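Local coordinates for protein 3-deoxy-manno-octulosonate cytidylyltransferase (Escherichia coli, PDB 1GQC) that catalyses the CTP-dependent activation of the eight-carbon sugar KDO, forming CMP-KDO and diphosphate, probably for bacterial lipopolysaccharide synthesis, at residues V6-Y11 / Y92-G97; A123-A128 / V173-Y178. One frame throughout, in Å; residues are numbered along the deposited sequence.

Contact 1: V6-Y11 / Y92-G97. With MG (magnesium ion), chain C; CMK (cytidine 5'-monophosphate 3-deoxy-beta-D-gulo-oct-2-ulo-pyranosonic acid), chain D.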
loop_
_atom_site.group_PDB
_atom_site.type_symbol
_atom_site.label_atom_id
_atom_site.label_comp_id
_atom_site.label_asym_id
_atom_site.label_seq_id
_atom_site.Cartn_x
_atom_site.Cartn_y
_atom_site.Cartn_z
ATOM N N VAL A 6 2.379 17.544 -21.072
ATOM C CA VAL A 6 1.075 17.437 -21.681
ATOM C C VAL A 6 0.087 17.748 -20.586
ATOM O O VAL A 6 0.142 17.176 -19.497
ATOM C CB VAL A 6 0.820 16.020 -22.226
ATOM C CG1 VAL A 6 -0.552 15.945 -22.890
ATOM C CG2 VAL A 6 1.871 15.675 -23.229
ATOM N N ILE A 7 -0.806 18.680 -20.870
ATOM C CA ILE A 7 -1.826 19.067 -19.904
ATOM C C ILE A 7 -3.244 18.642 -20.323
ATOM O O ILE A 7 -3.879 19.280 -21.171
ATOM C CB ILE A 7 -1.832 20.582 -19.706
ATOM C CG1 ILE A 7 -0.401 21.060 -19.386
ATOM C CG2 ILE A 7 -2.890 20.958 -18.658
ATOM C CD1 ILE A 7 -0.186 22.545 -19.570
ATOM N N PRO A 8 -3.756 17.555 -19.726
ATOM C CA PRO A 8 -5.101 17.046 -20.022
ATOM C C PRO A 8 -6.156 18.089 -19.651
ATOM O O PRO A 8 -6.134 18.630 -18.553
ATOM C CB PRO A 8 -5.224 15.823 -19.111
ATOM C CG PRO A 8 -3.826 15.368 -18.909
ATOM C CD PRO A 8 -3.063 16.680 -18.766
ATOM N N ALA A 9 -7.102 18.360 -20.531
ATOM C CA ALA A 9 -8.105 19.351 -20.190
ATOM C C ALA A 9 -9.492 18.979 -20.679
ATOM O O ALA A 9 -9.980 19.532 -21.675
ATOM C CB ALA A 9 -7.697 20.705 -20.743
ATOM N N ARG A 10 -10.119 18.031 -19.983
ATOM C CA ARG A 10 -11.481 17.605 -20.311
ATOM C C ARG A 10 -12.355 18.837 -20.018
ATOM O O ARG A 10 -12.055 19.591 -19.096
ATOM C CB ARG A 10 -11.892 16.450 -19.398
ATOM C CG ARG A 10 -12.878 15.464 -19.980
ATOM C CD ARG A 10 -13.491 14.625 -18.861
ATOM N NE ARG A 10 -13.997 13.330 -19.307
ATOM C CZ ARG A 10 -14.826 13.143 -20.335
ATOM N NH1 ARG A 10 -15.264 14.172 -21.052
ATOM N NH2 ARG A 10 -15.215 11.912 -20.653
ATOM N N TYR A 11 -13.414 19.052 -20.792
ATOM C CA TYR A 11 -14.293 20.208 -20.570
ATOM C C TYR A 11 -15.270 19.997 -19.402
ATOM O O TYR A 11 -15.253 20.735 -18.406
ATOM C CB TYR A 11 -15.110 20.503 -21.827
ATOM C CG TYR A 11 -15.982 21.733 -21.706
ATOM C CD1 TYR A 11 -15.486 22.993 -22.030
ATOM C CD2 TYR A 11 -17.292 21.643 -21.223
ATOM C CE1 TYR A 11 -16.265 24.138 -21.876
ATOM C CE2 TYR A 11 -18.085 22.786 -21.060
ATOM C CZ TYR A 11 -17.560 24.030 -21.388
ATOM O OH TYR A 11 -18.310 25.172 -21.216
ATOM N N TYR A 92 7.457 11.989 -20.243
ATOM C CA TYR A 92 6.204 12.716 -20.403
ATOM C C TYR A 92 5.753 13.139 -19.021
ATOM O O TYR A 92 5.718 12.327 -18.091
ATOM C CB TYR A 92 5.096 11.836 -21.026
ATOM C CG TYR A 92 5.341 11.414 -22.463
ATOM C CD1 TYR A 92 6.108 10.294 -22.762
ATOM C CD2 TYR A 92 4.823 12.153 -23.529
ATOM C CE1 TYR A 92 6.349 9.919 -24.083
ATOM C CE2 TYR A 92 5.067 11.790 -24.857
ATOM C CZ TYR A 92 5.830 10.674 -25.120
ATOM O OH TYR A 92 6.105 10.322 -26.417
ATOM N N ILE A 93 5.419 14.416 -18.898
ATOM C CA ILE A 93 4.950 14.984 -17.648
ATOM C C ILE A 93 3.491 15.356 -17.796
ATOM O O ILE A 93 3.110 16.128 -18.683
ATOM C CB ILE A 93 5.729 16.229 -17.292
ATOM C CG1 ILE A 93 7.174 15.837 -16.983
ATOM C CG2 ILE A 93 5.074 16.941 -16.125
ATOM C CD1 ILE A 93 8.108 17.031 -16.752
ATOM N N ASN A 94 2.677 14.783 -16.920
ATOM C CA ASN A 94 1.243 15.020 -16.913
ATOM C C ASN A 94 0.988 16.107 -15.863
ATOM O O ASN A 94 1.203 15.885 -14.681
ATOM C CB ASN A 94 0.525 13.692 -16.556
ATOM C CG ASN A 94 -0.990 13.824 -16.444
ATOM O OD1 ASN A 94 -1.533 14.924 -16.394
ATOM N ND2 ASN A 94 -1.676 12.682 -16.383
ATOM N N LEU A 95 0.579 17.289 -16.309
ATOM C CA LEU A 95 0.268 18.401 -15.405
ATOM C C LEU A 95 -1.226 18.624 -15.415
ATOM O O LEU A 95 -1.791 18.844 -16.478
ATOM C CB LEU A 95 0.905 19.709 -15.879
ATOM C CG LEU A 95 2.326 20.085 -15.528
ATOM C CD1 LEU A 95 2.626 21.467 -16.098
ATOM C CD2 LEU A 95 2.480 20.105 -14.023
ATOM N N GLN A 96 -1.865 18.612 -14.252
ATOM C CA GLN A 96 -3.311 18.821 -14.192
ATOM C C GLN A 96 -3.734 20.191 -14.683
ATOM O O GLN A 96 -3.101 21.187 -14.352
ATOM C CB GLN A 96 -3.798 18.585 -12.776
ATOM C CG GLN A 96 -3.650 17.140 -12.400
ATOM C CD GLN A 96 -4.413 16.772 -11.154
ATOM O OE1 GLN A 96 -5.524 17.246 -10.921
ATOM N NE2 GLN A 96 -3.830 15.897 -10.351
ATOM N N GLY A 97 -4.798 20.236 -15.483
ATOM C CA GLY A 97 -5.269 21.501 -16.025
ATOM C C GLY A 97 -6.093 22.335 -15.055
ATOM O O GLY A 97 -6.511 23.448 -15.400
HETATM MG MG MG C . -7.707 18.014 -9.776
HETATM N N1C CMK D . -9.208 13.785 -17.093
HETATM C C2C CMK D . -9.221 13.410 -18.405
HETATM N N3C CMK D . -10.130 12.356 -18.845
HETATM C C4C CMK D . -10.943 11.750 -18.032
HETATM C C5C CMK D . -10.913 12.179 -16.606
HETATM C C6C CMK D . -10.066 13.153 -16.206
HETATM O O2C CMK D . -8.502 13.909 -19.252
HETATM N N4C CMK D . -11.758 10.803 -18.425
HETATM C "C1'" CMK D . -8.283 14.841 -16.636
HETATM C "C2'" CMK D . -8.937 15.973 -15.810
HETATM O "O2'" CMK D . -9.586 16.911 -16.687
HETATM C "C3'" CMK D . -7.759 16.555 -15.017
HETATM C "C4'" CMK D . -6.789 15.354 -14.910
HETATM O "O4'" CMK D . -7.279 14.334 -15.771
HETATM O "O3'" CMK D . -7.090 17.616 -15.743
HETATM C "C5'" CMK D . -6.651 14.740 -13.503
HETATM O "O5'" CMK D . -7.903 14.476 -12.890
HETATM P PA CMK D . -8.495 14.794 -11.447
HETATM O O1A CMK D . -8.714 16.258 -11.207
HETATM O O2A CMK D . -9.806 14.088 -11.301
HETATM O O6 CMK D . -5.957 13.013 -9.070
HETATM C C2 CMK D . -7.260 12.990 -9.721
HETATM O O2 CMK D . -7.495 14.255 -10.334
HETATM C C3 CMK D . -7.324 11.827 -10.773
HETATM C C4 CMK D . -6.983 10.480 -10.076
HETATM O O4 CMK D . -7.058 9.430 -11.046
HETATM C C5 CMK D . -5.542 10.591 -9.443
HETATM C C6 CMK D . -5.566 11.769 -8.398
HETATM C C7 CMK D . -4.184 11.960 -7.726
HETATM C C1 CMK D . -8.395 12.952 -8.661
HETATM O O1X CMK D . -8.422 13.962 -7.808
HETATM O O1Y CMK D . -9.239 12.077 -8.596
HETATM O O5 CMK D . -4.550 10.874 -10.459
HETATM C C8 CMK D . -4.025 13.392 -7.110
HETATM O O8 CMK D . -5.186 13.696 -6.328
HETATM O O7 CMK D . -4.053 10.976 -6.687
HETATM O O HOH W 1 -9.384 17.579 -8.268
HETATM O O HOH W 2 -6.672 16.789 -7.780
#
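Ile7 of strand 6-8 meets Leu95, just past the end of the parallel strand 92-94, in the Rossmann-like sheet at the nucleotide-binding side of this GT-A-type cytidylyltransferase. Their side chains slant past one another, Ile7 CG1 lying 4.0 Å from Leu95 CB, and helix 29-38 packs against both. With CG1 beside the backbone N (chi1 -52°), the other branch of Ile7 is sent forward, and CG2 rests 3.6 Å from Gly97 CA. Pro8 and Asn94 belong to the side that meets Leu80 of helix 76-84: the flank of the proline ring passes the amide, with Pro8 CD 3.3 Å from Asn94 OD1. The nitrogen of that amide is bonded to Tyr178 OH, which fixes how the group is turned. Between the two backbones, Val6 N gives a nearly straight bond (174°) to Ile93 O at 2.9 Å, and Leu95 N returns one to Val6 O at 3.2 Å. Beyond the strands both segments reach the product, CMP-KDO. Its ribose O3' makes weak hydrogen bonds to Pro8 O and, at 3.5 Å, from Gly97 N. Gln96 leads away from segment 6-11; its NE2 is bonded to Gly174 O, which orients the amide, while OE1 binds the magnesium ion at 2.6 Å. The metal also binds two waters and the phosphate oxygen O1A of CMP-KDO, at 2.5 Å.

Contact 2: A123-A128 / V173-Y178. With CMK (cytidine 5'-monophosphate 3-deoxy-beta-D-gulo-oct-2-ulo-pyranosonic acid), chain D.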
loop_
_atom_site.group_PDB
_atom_site.type_symbol
_atom_site.label_atom_id
_atom_site.label_comp_id
_atom_site.label_asym_id
_atom_site.label_seq_id
_atom_site.Cartn_x
_atom_site.Cartn_y
_atom_site.Cartn_z
ATOM N N ALA A 123 7.422 9.042 -11.639
ATOM C CA ALA A 123 7.724 9.899 -10.512
ATOM C C ALA A 123 6.528 10.816 -10.272
ATOM O O ALA A 123 5.808 11.157 -11.209
ATOM C CB ALA A 123 8.958 10.720 -10.809
ATOM N N THR A 124 6.309 11.210 -9.022
ATOM C CA THR A 124 5.211 12.112 -8.694
ATOM C C THR A 124 5.617 12.949 -7.479
ATOM O O THR A 124 6.704 12.749 -6.926
ATOM C CB THR A 124 3.904 11.353 -8.390
ATOM O OG1 THR A 124 2.833 12.298 -8.290
ATOM C CG2 THR A 124 4.009 10.566 -7.057
ATOM N N LEU A 125 4.741 13.871 -7.068
ATOM C CA LEU A 125 4.990 14.770 -5.941
ATOM C C LEU A 125 4.076 14.579 -4.711
ATOM O O LEU A 125 2.959 14.072 -4.826
ATOM C CB LEU A 125 4.847 16.207 -6.431
ATOM C CG LEU A 125 5.773 16.736 -7.523
ATOM C CD1 LEU A 125 5.370 18.153 -7.854
ATOM C CD2 LEU A 125 7.209 16.716 -7.048
ATOM N N CYS A 126 4.555 15.003 -3.540
ATOM C CA CYS A 126 3.767 14.906 -2.309
ATOM C C CYS A 126 4.226 15.955 -1.300
ATOM O O CYS A 126 5.350 16.412 -1.376
ATOM C CB CYS A 126 3.938 13.528 -1.684
ATOM S SG CYS A 126 5.593 13.263 -1.049
ATOM N N HIS A 127 3.374 16.325 -0.345
ATOM C CA HIS A 127 3.778 17.293 0.676
ATOM C C HIS A 127 3.050 17.052 2.002
ATOM O O HIS A 127 1.919 16.582 2.014
ATOM C CB HIS A 127 3.564 18.730 0.178
ATOM C CG HIS A 127 2.146 19.196 0.245
ATOM N ND1 HIS A 127 1.492 19.411 1.437
ATOM C CD2 HIS A 127 1.265 19.510 -0.735
ATOM C CE1 HIS A 127 0.268 19.842 1.190
ATOM N NE2 HIS A 127 0.104 19.909 -0.122
ATOM N N ALA A 128 3.702 17.375 3.114
ATOM C CA ALA A 128 3.117 17.151 4.445
ATOM C C ALA A 128 1.768 17.828 4.719
ATOM O O ALA A 128 1.533 18.968 4.300
ATOM C CB ALA A 128 4.135 17.563 5.543
ATOM N N VAL A 173 0.275 15.046 -4.607
ATOM C CA VAL A 173 0.094 16.111 -5.567
ATOM C C VAL A 173 0.017 15.413 -6.920
ATOM O O VAL A 173 0.989 14.791 -7.366
ATOM C CB VAL A 173 1.270 17.087 -5.536
ATOM C CG1 VAL A 173 1.129 18.108 -6.653
ATOM C CG2 VAL A 173 1.308 17.788 -4.183
ATOM N N GLY A 174 -1.145 15.517 -7.563
ATOM C CA GLY A 174 -1.391 14.849 -8.834
ATOM C C GLY A 174 -0.596 15.181 -10.084
ATOM O O GLY A 174 -1.171 15.341 -11.156
ATOM N N ILE A 175 0.718 15.279 -9.974
ATOM C CA ILE A 175 1.548 15.569 -11.138
ATOM C C ILE A 175 2.340 14.306 -11.380
ATOM O O ILE A 175 2.831 13.704 -10.428
ATOM C CB ILE A 175 2.550 16.689 -10.878
ATOM C CG1 ILE A 175 1.812 17.967 -10.512
ATOM C CG2 ILE A 175 3.427 16.892 -12.101
ATOM C CD1 ILE A 175 2.729 19.155 -10.290
ATOM N N TYR A 176 2.467 13.897 -12.639
ATOM C CA TYR A 176 3.220 12.695 -12.927
ATOM C C TYR A 176 4.247 12.867 -14.048
ATOM O O TYR A 176 4.066 13.644 -14.993
ATOM C CB TYR A 176 2.294 11.539 -13.321
ATOM C CG TYR A 176 1.215 11.149 -12.338
ATOM C CD1 TYR A 176 -0.091 11.605 -12.500
ATOM C CD2 TYR A 176 1.467 10.227 -11.321
ATOM C CE1 TYR A 176 -1.124 11.145 -11.698
ATOM C CE2 TYR A 176 0.443 9.757 -10.505
ATOM C CZ TYR A 176 -0.857 10.216 -10.700
ATOM O OH TYR A 176 -1.900 9.746 -9.931
ATOM N N ALA A 177 5.326 12.110 -13.931
ATOM C CA ALA A 177 6.364 12.081 -14.936
ATOM C C ALA A 177 6.517 10.595 -15.240
ATOM O O ALA A 177 6.667 9.793 -14.307
ATOM C CB ALA A 177 7.641 12.627 -14.378
ATOM N N TYR A 178 6.448 10.221 -16.522
ATOM C CA TYR A 178 6.608 8.817 -16.882
ATOM C C TYR A 178 7.602 8.596 -18.028
ATOM O O TYR A 178 7.743 9.418 -18.930
ATOM C CB TYR A 178 5.290 8.159 -17.315
ATOM C CG TYR A 178 3.979 8.799 -16.909
ATOM C CD1 TYR A 178 3.034 8.082 -16.164
ATOM C CD2 TYR A 178 3.621 10.061 -17.378
ATOM C CE1 TYR A 178 1.775 8.601 -15.910
ATOM C CE2 TYR A 178 2.361 10.594 -17.133
ATOM C CZ TYR A 178 1.441 9.859 -16.398
ATOM O OH TYR A 178 0.195 10.390 -16.156
HETATM N N1C CMK D . -9.208 13.785 -17.093
HETATM C C2C CMK D . -9.221 13.410 -18.405
HETATM N N3C CMK D . -10.130 12.356 -18.845
HETATM C C4C CMK D . -10.943 11.750 -18.032
HETATM C C5C CMK D . -10.913 12.179 -16.606
HETATM C C6C CMK D . -10.066 13.153 -16.206
HETATM O O2C CMK D . -8.502 13.909 -19.252
HETATM N N4C CMK D . -11.758 10.803 -18.425
HETATM C "C1'" CMK D . -8.283 14.841 -16.636
HETATM C "C2'" CMK D . -8.937 15.973 -15.810
HETATM O "O2'" CMK D . -9.586 16.911 -16.687
HETATM C "C3'" CMK D . -7.759 16.555 -15.017
HETATM C "C4'" CMK D . -6.789 15.354 -14.910
HETATM O "O4'" CMK D . -7.279 14.334 -15.771
HETATM O "O3'" CMK D . -7.090 17.616 -15.743
HETATM C "C5'" CMK D . -6.651 14.740 -13.503
HETATM O "O5'" CMK D . -7.903 14.476 -12.890
HETATM P PA CMK D . -8.495 14.794 -11.447
HETATM O O1A CMK D . -8.714 16.258 -11.207
HETATM O O2A CMK D . -9.806 14.088 -11.301
HETATM O O6 CMK D . -5.957 13.013 -9.070
HETATM C C2 CMK D . -7.260 12.990 -9.721
HETATM O O2 CMK D . -7.495 14.255 -10.334
HETATM C C3 CMK D . -7.324 11.827 -10.773
HETATM C C4 CMK D . -6.983 10.480 -10.076
HETATM O O4 CMK D . -7.058 9.430 -11.046
HETATM C C5 CMK D . -5.542 10.591 -9.443
HETATM C C6 CMK D . -5.566 11.769 -8.398
HETATM C C7 CMK D . -4.184 11.960 -7.726
HETATM C C1 CMK D . -8.395 12.952 -8.661
HETATM O O1X CMK D . -8.422 13.962 -7.808
HETATM O O1Y CMK D . -9.239 12.077 -8.596
HETATM O O5 CMK D . -4.550 10.874 -10.459
HETATM C C8 CMK D . -4.025 13.392 -7.110
HETATM O O8 CMK D . -5.186 13.696 -6.328
HETATM O O7 CMK D . -4.053 10.976 -6.687
#
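Strands 123-128 and 173-178 run antiparallel at 156°, joined at the hydrogen-bonded pair Ala123-Ala177 (Ala123 N to Ala177 O 2.9 Å, with Ala177 N bonded back to Ala123 O) and again where Val173 N donates to Leu125 O. Between these points of the mixed sheet an inverse gamma turn centred on Gly174 interrupts the regular register. Thr124 bridges the irregular part. Its hydroxyl, anti to the backbone N (chi1 -171°), donates to Ile175 O from OG1 at 2.6 Å, and the same OG1 is hydrogen-bonded to His172 NE2. The Tyr176 ring stands beside it, CD2 3.9 Å from Thr124 OG1. Leu125 CD1 and Ile175 CD1 meet at 3.7 Å as the two side chains slant past each other, and both touch Leu110 of helix 104-116. The KDO sugar of CMP-KDO lies against the 173-178 strand: its O5 is at the edge of the Tyr176 ring, in plane, and accepts a bond from Tyr176 OH at 2.9 Å, although the placing of that OH is less sure. A phenylalanine here would probably keep the ring beside Thr124 but leave O5 without this donor. Gly174 CA lies 3.5 Å from C8 of KDO. Farther along, His127 crosses Val173 at about a right angle, its CD2 3.9 Å from Val173 CG2.

Overall arrangement
Contact 1 and contact 2, their centres about 13 Å apart, are parts of one continuous sheet: strand 91-94 pairs with strand 3-8 in contact 1 and runs antiparallel to strand 169-179, which carries one half of contact 2. Two probable backbone hydrogen bonds join them, from Asn94 N to Tyr176 O at 2.6 Å and from Tyr178 N to Tyr92 O at 2.7 Å. The active site spans both. Contact 1 touches the ribose through weak bonds and binds, through Gln96, the magnesium ion of the phosphate, while contact 2 lines the KDO sugar. The metal lies on the contact 1 side, with the side chain of Val173 about 9 Å from it.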